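PDB 5A9D: solute carrier family 15 member 1 from Mus musculus, which cotransports protons and small peptides into intestinal cells, and is represented here by its extracellular domain. Local coordinates for residues Gly13-Thr18 / Ser51-Pro56; Met17-Pro22 / His71-Trp76. All blocks are in the same frame, centred on the assembly; numbering follows the deposited sequence.

How the contacts relate
Contacts 1 and 2 share Met-17 and Thr-18 and show one strand, 17-21, making a contact within its sheet and another between sheets. Contact 1 pairs that strand with its antiparallel neighbour 49-52 through main-chain hydrogen bonds. In contact 2 the same strand faces strand 69-76 at an axis separation of 8.2 Å and meets it through apolar side chains. The centres of the two contacts are about 11 Å apart, on the same side of the chain's centre; the centre of contact 1 is about 28 Å, that of contact 2 about 18 Å, from the centre of the chain. Met-17 serves both, its methylene lying against Ser-52 and its thioether end reaching the opposing sheet.

Contact 1: residues Gly13-Thr18 / Ser51-Pro56; sequences GNNNMT and SSSGSP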
ATOM      1  N   GLY A  13     -16.674   7.194  13.542  1.00 42.88           N
ATOM      2  CA  GLY A  13     -17.712   8.226  13.618  1.00 45.01           C
ATOM      3  C   GLY A  13     -18.177   8.430  15.048  1.00 49.76           C
ATOM      4  O   GLY A  13     -17.531   7.943  15.974  1.00 48.92           O
ATOM      5  N   ASN A  14     -19.293   9.134  15.253  1.00 47.08           N
ATOM      6  CA  ASN A  14     -19.835   9.435  16.588  1.00 48.46           C
ATOM      7  C   ASN A  14     -21.139   8.660  16.948  1.00 52.47           C
ATOM      8  O   ASN A  14     -21.834   9.028  17.888  1.00 53.73           O
ATOM      9  CB  ASN A  14     -20.045  10.953  16.748  1.00 52.96           C
ATOM     10  CG  ASN A  14     -21.008  11.553  15.750  1.00 81.44           C
ATOM     11  OD1 ASN A  14     -21.814  10.855  15.107  1.00 64.08           O
ATOM     12  ND2 ASN A  14     -20.945  12.876  15.594  1.00 81.13           N
ATOM     13  N   ASN A  15     -21.471   7.609  16.188  1.00 47.06           N
ATOM     14  CA  ASN A  15     -22.684   6.840  16.469  1.00 45.78           C
ATOM     15  C   ASN A  15     -22.499   5.343  16.125  1.00 43.87           C
ATOM     16  O   ASN A  15     -21.461   4.943  15.595  1.00 40.59           O
ATOM     17  CB  ASN A  15     -23.916   7.465  15.732  1.00 46.41           C
ATOM     18  CG  ASN A  15     -23.945   7.334  14.211  1.00 66.59           C
ATOM     19  OD1 ASN A  15     -22.994   6.887  13.545  1.00 61.05           O
ATOM     20  ND2 ASN A  15     -25.042   7.762  13.612  1.00 67.35           N
ATOM     21  N   ASN A  16     -23.529   4.534  16.413  1.00 38.22           N
ATOM     22  CA  ASN A  16     -23.549   3.121  16.075  1.00 36.38           C
ATOM     23  C   ASN A  16     -23.663   2.959  14.567  1.00 39.22           C
ATOM     24  O   ASN A  16     -24.464   3.631  13.950  1.00 39.94           O
ATOM     25  CB  ASN A  16     -24.749   2.432  16.728  1.00 38.84           C
ATOM     26  CG  ASN A  16     -24.630   2.236  18.220  1.00 48.03           C
ATOM     27  OD1 ASN A  16     -23.567   2.399  18.831  1.00 39.49           O
ATOM     28  ND2 ASN A  16     -25.739   1.920  18.838  1.00 32.49           N
ATOM     29  N   MET A  17     -22.857   2.068  13.978  1.00 35.14           N
ATOM     30  CA  MET A  17     -22.924   1.806  12.552  1.00 35.19           C
ATOM     31  C   MET A  17     -22.941   0.334  12.319  1.00 36.90           C
ATOM     32  O   MET A  17     -22.363  -0.421  13.102  1.00 35.92           O
ATOM     33  CB  MET A  17     -21.762   2.470  11.801  1.00 37.29           C
ATOM     34  CG  MET A  17     -21.927   3.961  11.721  1.00 43.19           C
ATOM     35  SD  MET A  17     -20.655   4.713  10.724  1.00 47.71           S
ATOM     36  CE  MET A  17     -21.300   4.313   9.087  1.00 45.71           C
ATOM     37  N   THR A  18     -23.581  -0.073  11.233  1.00 33.38           N
ATOM     38  CA  THR A  18     -23.711  -1.466  10.860  1.00 33.18           C
ATOM     39  C   THR A  18     -23.129  -1.714   9.458  1.00 37.64           C
ATOM     40  O   THR A  18     -23.398  -0.959   8.515  1.00 37.45           O
ATOM     41  CB  THR A  18     -25.207  -1.895  10.900  1.00 37.87           C
ATOM     42  OG1 THR A  18     -25.760  -1.644  12.196  1.00 41.45           O
ATOM     43  CG2 THR A  18     -25.391  -3.343  10.548  1.00 37.01           C
ATOM     44  N   SER A  51     -24.870   1.119   7.101  1.00 53.72           N
ATOM     45  CA  SER A  51     -25.938   1.967   7.603  1.00 55.10           C
ATOM     46  C   SER A  51     -25.577   2.566   8.959  1.00 58.50           C
ATOM     47  O   SER A  51     -24.648   2.090   9.622  1.00 52.37           O
ATOM     48  CB  SER A  51     -27.248   1.187   7.667  1.00 59.28           C
ATOM     49  OG  SER A  51     -27.226   0.122   8.604  1.00 65.44           O
ATOM     50  N   SER A  52     -26.322   3.610   9.366  1.00 61.22           N
ATOM     51  CA  SER A  52     -26.177   4.303  10.642  1.00 61.99           C
ATOM     52  C   SER A  52     -27.486   4.273  11.380  1.00 69.30           C
ATOM     53  O   SER A  52     -28.554   4.345  10.760  1.00 71.39           O
ATOM     54  CB  SER A  52     -25.776   5.759  10.424  1.00 68.74           C
ATOM     55  OG  SER A  52     -24.397   5.965  10.677  1.00 81.82           O
ATOM     56  N   SER A  53     -27.407   4.218  12.720  1.00 65.67           N
ATOM     57  CA  SER A  53     -28.571   4.260  13.593  1.00 67.61           C
ATOM     58  C   SER A  53     -29.329   5.594  13.378  1.00 77.46           C
ATOM     59  O   SER A  53     -28.695   6.648  13.250  1.00 77.27           O
ATOM     60  CB  SER A  53     -28.145   4.104  15.050  1.00 69.37           C
ATOM     61  OG  SER A  53     -27.019   4.909  15.355  1.00 76.44           O
ATOM     62  N   GLY A  54     -30.656   5.508  13.262  1.00 77.49           N
ATOM     63  CA  GLY A  54     -31.529   6.656  13.032  1.00 81.35           C
ATOM     64  C   GLY A  54     -31.580   7.115  11.583  1.00 88.40           C
ATOM     65  O   GLY A  54     -32.673   7.277  11.023  1.00 90.82           O
ATOM     66  N   SER A  55     -30.385   7.341  10.971  1.00 83.50           N
ATOM     67  CA  SER A  55     -30.205   7.789   9.586  1.00 85.10           C
ATOM     68  C   SER A  55     -30.666   6.714   8.578  1.00 88.48           C
ATOM     69  O   SER A  55     -30.066   5.641   8.533  1.00 85.84           O
ATOM     70  CB  SER A  55     -28.753   8.188   9.342  1.00 86.22           C
ATOM     71  OG  SER A  55     -28.563   8.673   8.025  1.00 94.86           O
ATOM     72  N   PRO A  56     -31.721   6.977   7.759  1.00 87.83           N
ATOM     73  CA  PRO A  56     -32.209   5.946   6.816  1.00 87.76           C
ATOM     74  C   PRO A  56     -31.263   5.589   5.669  1.00 88.97           C
ATOM     75  O   PRO A  56     -31.464   4.563   5.008  1.00 88.41           O
ATOM     76  CB  PRO A  56     -33.537   6.523   6.303  1.00 94.08           C
ATOM     77  CG  PRO A  56     -33.880   7.632   7.247  1.00 99.93           C
ATOM     78  CD  PRO A  56     -32.565   8.183   7.694  1.00 93.09           C
TER
HETATM   79  O   HOH W   1     -25.556   5.797  18.145  1.00 55.80           O
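Met-17 and Thr-18 pair antiparallel with Ser-52 and Ser-51: Thr-18 and Ser-51 form the hydrogen-bonded pair, each N 2.9 Å from the other's O, and Met-17 and Ser-52 the non-hydrogen-bonded one, with CA atoms 4.5 Å apart. A single bond follows the last bridge, Ser-53 N to Asn-16 O at 3.2 Å and nearly straight (171°), since Asn-16 N donates to a water instead of to Ser-53 O. Met-17 CA also lies 3.4 Å from Ser-51 O, a CA-H...O contact. On the Met-17 face, Ser-52 OG has two neighbours across the contact, Met-17 CG at 3.3 Å and Asn-15 OD1, to which it donates a weak bond of 3.3 Å. Asn-15 carries its amide there with CG between its own N and carbonyl carbon (chi1 70°). Ser-53 OG packs against Asn-16 CB at 3.6 Å and also meets the water. On the other face Thr-18 CB meets Ser-51 OG, while the Thr-18 hydroxyl is bonded to Thr-27 of the adjoining strand 24-28. This is antiparallel pairing of the two central strands, 17-21 and 49-52, in one sheet of an immunoglobulin-like domain, with one further main-chain bond linking the loops.

Contact 2: residues Met17-Pro22 / His71-Trp76; sequences MTVHFP and HTLLVW
Met-17 packs on Val-75 and the Trp-76 backbone, and the two methyls of Val-19 on Leu-73 and Val-75, across two strands whose directions differ by 138°. Packing is closest at the Met-17 end. A bend at chi3 (78°) brings CE to 3.8 Å from Val-75 CB and to 3.3 Å from Trp-76 O, while SD lies 3.4 Å from Trp-76 N. Val-19 and Leu-73 reach toward each other tip to tip, CG1 to CD2 at 3.8 Å; Leu-73 CG, anti to the backbone N (chi1 177°), extends the branch toward the facing strand. Val-19 CG2 passes at a slant over Val-75 CG1, 4.0 Å away. With axes 8.2 Å apart and apolar side chains between, this is the face-to-face packing of two sheets in an immunoglobulin-like sandwich, joined by Ile-50 and Val-9. Toward Phe-21 the contact becomes loose: its side chain comes no nearer than 4.8 Å to residues 71-76, and its ring stacks with Phe-40. Thr-18 lies on the partly exposed side, bonded to Thr-27. The first side-chain bond of Trp-76 points away from strand 17-21, and its ring stacks with His-124 of the second subunit, which meets the back of strand 69-76.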
ATOM      1  N   MET A  17     -22.857   2.068  13.978  1.00 35.14           N
ATOM      2  CA  MET A  17     -22.924   1.806  12.552  1.00 35.19           C
ATOM      3  C   MET A  17     -22.941   0.334  12.319  1.00 36.90           C
ATOM      4  O   MET A  17     -22.363  -0.421  13.102  1.00 35.92           O
ATOM      5  CB  MET A  17     -21.762   2.470  11.801  1.00 37.29           C
ATOM      6  CG  MET A  17     -21.927   3.961  11.721  1.00 43.19           C
ATOM      7  SD  MET A  17     -20.655   4.713  10.724  1.00 47.71           S
ATOM      8  CE  MET A  17     -21.300   4.313   9.087  1.00 45.71           C
ATOM      9  N   THR A  18     -23.581  -0.073  11.233  1.00 33.38           N
ATOM     10  CA  THR A  18     -23.711  -1.466  10.860  1.00 33.18           C
ATOM     11  C   THR A  18     -23.129  -1.714   9.458  1.00 37.64           C
ATOM     12  O   THR A  18     -23.398  -0.959   8.515  1.00 37.45           O
ATOM     13  CB  THR A  18     -25.207  -1.895  10.900  1.00 37.87           C
ATOM     14  OG1 THR A  18     -25.760  -1.644  12.196  1.00 41.45           O
ATOM     15  CG2 THR A  18     -25.391  -3.343  10.548  1.00 37.01           C
ATOM     16  N   VAL A  19     -22.370  -2.797   9.328  1.00 33.59           N
ATOM     17  CA  VAL A  19     -21.841  -3.266   8.052  1.00 32.85           C
ATOM     18  C   VAL A  19     -22.507  -4.600   7.802  1.00 36.16           C
ATOM     19  O   VAL A  19     -22.379  -5.527   8.619  1.00 34.26           O
ATOM     20  CB  VAL A  19     -20.299  -3.389   8.057  1.00 35.48           C
ATOM     21  CG1 VAL A  19     -19.818  -3.899   6.697  1.00 35.57           C
ATOM     22  CG2 VAL A  19     -19.655  -2.039   8.373  1.00 34.87           C
ATOM     23  N   HIS A  20     -23.238  -4.686   6.697  1.00 34.88           N
ATOM     24  CA  HIS A  20     -23.966  -5.885   6.303  1.00 37.80           C
ATOM     25  C   HIS A  20     -23.158  -6.618   5.261  1.00 44.99           C
ATOM     26  O   HIS A  20     -23.005  -6.150   4.136  1.00 46.26           O
ATOM     27  CB  HIS A  20     -25.374  -5.557   5.748  1.00 41.17           C
ATOM     28  CG  HIS A  20     -26.226  -4.730   6.659  1.00 45.21           C
ATOM     29  ND1 HIS A  20     -27.152  -5.316   7.502  1.00 48.46           N
ATOM     30  CD2 HIS A  20     -26.289  -3.383   6.803  1.00 47.09           C
ATOM     31  CE1 HIS A  20     -27.747  -4.316   8.133  1.00 47.90           C
ATOM     32  NE2 HIS A  20     -27.264  -3.131   7.739  1.00 47.79           N
ATOM     33  N   PHE A  21     -22.599  -7.740   5.664  1.00 41.97           N
ATOM     34  CA  PHE A  21     -21.820  -8.600   4.801  1.00 42.47           C
ATOM     35  C   PHE A  21     -22.773  -9.719   4.396  1.00 52.99           C
ATOM     36  O   PHE A  21     -23.768  -9.929   5.097  1.00 54.35           O
ATOM     37  CB  PHE A  21     -20.648  -9.205   5.585  1.00 41.60           C
ATOM     38  CG  PHE A  21     -19.589  -8.236   6.039  1.00 39.74           C
ATOM     39  CD1 PHE A  21     -18.589  -7.811   5.159  1.00 42.31           C
ATOM     40  CD2 PHE A  21     -19.538  -7.805   7.368  1.00 38.86           C
ATOM     41  CE1 PHE A  21     -17.564  -6.956   5.595  1.00 40.56           C
ATOM     42  CE2 PHE A  21     -18.533  -6.940   7.799  1.00 40.17           C
ATOM     43  CZ  PHE A  21     -17.535  -6.541   6.914  1.00 38.31           C
ATOM     44  N   PRO A  22     -22.543 -10.474   3.313  1.00 53.68           N
ATOM     45  CA  PRO A  22     -23.499 -11.553   2.988  1.00 57.91           C
ATOM     46  C   PRO A  22     -23.531 -12.620   4.095  1.00 62.85           C
ATOM     47  O   PRO A  22     -22.494 -13.137   4.518  1.00 62.55           O
ATOM     48  CB  PRO A  22     -23.009 -12.074   1.626  1.00 61.07           C
ATOM     49  CG  PRO A  22     -22.145 -10.951   1.079  1.00 62.38           C
ATOM     50  CD  PRO A  22     -21.465 -10.401   2.313  1.00 54.27           C
ATOM     51  N   HIS A  71      -7.807  -6.001   5.033  1.00 31.22           N
ATOM     52  CA  HIS A  71      -8.279  -4.655   4.826  1.00 30.53           C
ATOM     53  C   HIS A  71      -8.900  -4.137   6.099  1.00 34.17           C
ATOM     54  O   HIS A  71      -9.498  -4.904   6.851  1.00 32.81           O
ATOM     55  CB  HIS A  71      -9.374  -4.633   3.739  1.00 30.89           C
ATOM     56  CG  HIS A  71      -9.002  -5.330   2.459  1.00 34.38           C
ATOM     57  ND1 HIS A  71      -9.055  -6.719   2.352  1.00 35.83           N
ATOM     58  CD2 HIS A  71      -8.603  -4.811   1.273  1.00 35.30           C
ATOM     59  CE1 HIS A  71      -8.640  -6.997   1.124  1.00 35.57           C
ATOM     60  NE2 HIS A  71      -8.376  -5.883   0.431  1.00 35.65           N
ATOM     61  N   THR A  72      -8.847  -2.816   6.292  1.00 32.93           N
ATOM     62  CA  THR A  72      -9.584  -2.171   7.370  1.00 33.68           C
ATOM     63  C   THR A  72     -10.650  -1.348   6.678  1.00 37.28           C
ATOM     64  O   THR A  72     -10.319  -0.453   5.906  1.00 36.76           O
ATOM     65  CB  THR A  72      -8.694  -1.311   8.273  1.00 40.61           C
ATOM     66  OG1 THR A  72      -7.907  -2.201   9.033  1.00 35.82           O
ATOM     67  CG2 THR A  72      -9.509  -0.420   9.263  1.00 36.72           C
ATOM     68  N   LEU A  73     -11.918  -1.667   6.940  1.00 33.24           N
ATOM     69  CA  LEU A  73     -13.026  -0.896   6.447  1.00 33.31           C
ATOM     70  C   LEU A  73     -13.301   0.204   7.486  1.00 36.75           C
ATOM     71  O   LEU A  73     -13.836  -0.063   8.581  1.00 34.73           O
ATOM     72  CB  LEU A  73     -14.271  -1.775   6.187  1.00 33.44           C
ATOM     73  CG  LEU A  73     -15.559  -1.036   5.705  1.00 38.96           C
ATOM     74  CD1 LEU A  73     -15.371  -0.361   4.321  1.00 38.67           C
ATOM     75  CD2 LEU A  73     -16.754  -1.986   5.667  1.00 41.04           C
ATOM     76  N   LEU A  74     -12.886   1.438   7.168  1.00 33.84           N
ATOM     77  CA  LEU A  74     -13.139   2.567   8.058  1.00 35.25           C
ATOM     78  C   LEU A  74     -14.559   3.016   7.770  1.00 39.03           C
ATOM     79  O   LEU A  74     -14.911   3.115   6.602  1.00 37.62           O
ATOM     80  CB  LEU A  74     -12.182   3.748   7.792  1.00 37.33           C
ATOM     81  CG  LEU A  74     -10.699   3.581   8.108  1.00 40.86           C
ATOM     82  CD1 LEU A  74      -9.945   4.823   7.683  1.00 42.34           C
ATOM     83  CD2 LEU A  74     -10.470   3.377   9.606  1.00 40.37           C
ATOM     84  N   VAL A  75     -15.398   3.199   8.819  1.00 35.15           N
ATOM     85  CA  VAL A  75     -16.786   3.674   8.664  1.00 35.46           C
ATOM     86  C   VAL A  75     -17.019   4.888   9.590  1.00 41.21           C
ATOM     87  O   VAL A  75     -16.458   4.938  10.696  1.00 39.27           O
ATOM     88  CB  VAL A  75     -17.882   2.569   8.833  1.00 38.08           C
ATOM     89  CG1 VAL A  75     -17.735   1.462   7.778  1.00 37.70           C
ATOM     90  CG2 VAL A  75     -17.880   1.959  10.245  1.00 36.89           C
ATOM     91  N   TRP A  76     -17.822   5.857   9.146  1.00 39.40           N
ATOM     92  CA  TRP A  76     -18.168   7.048   9.928  1.00 41.61           C
ATOM     93  C   TRP A  76     -19.509   7.617   9.465  1.00 51.16           C
ATOM     94  O   TRP A  76     -19.993   7.256   8.392  1.00 49.60           O
ATOM     95  CB  TRP A  76     -17.039   8.112   9.968  1.00 41.18           C
ATOM     96  CG  TRP A  76     -16.686   8.744   8.653  1.00 43.75           C
ATOM     97  CD1 TRP A  76     -17.063   9.980   8.216  1.00 50.01           C
ATOM     98  CD2 TRP A  76     -15.785   8.224   7.656  1.00 42.67           C
ATOM     99  NE1 TRP A  76     -16.474  10.255   7.007  1.00 51.27           N
ATOM    100  CE2 TRP A  76     -15.709   9.180   6.623  1.00 49.40           C
ATOM    101  CE3 TRP A  76     -15.063   7.019   7.522  1.00 41.06           C
ATOM    102  CZ2 TRP A  76     -14.967   8.969   5.457  1.00 49.22           C
ATOM    103  CZ3 TRP A  76     -14.308   6.816   6.384  1.00 42.65           C
ATOM    104  CH2 TRP A  76     -14.278   7.775   5.353  1.00 46.46           C
TER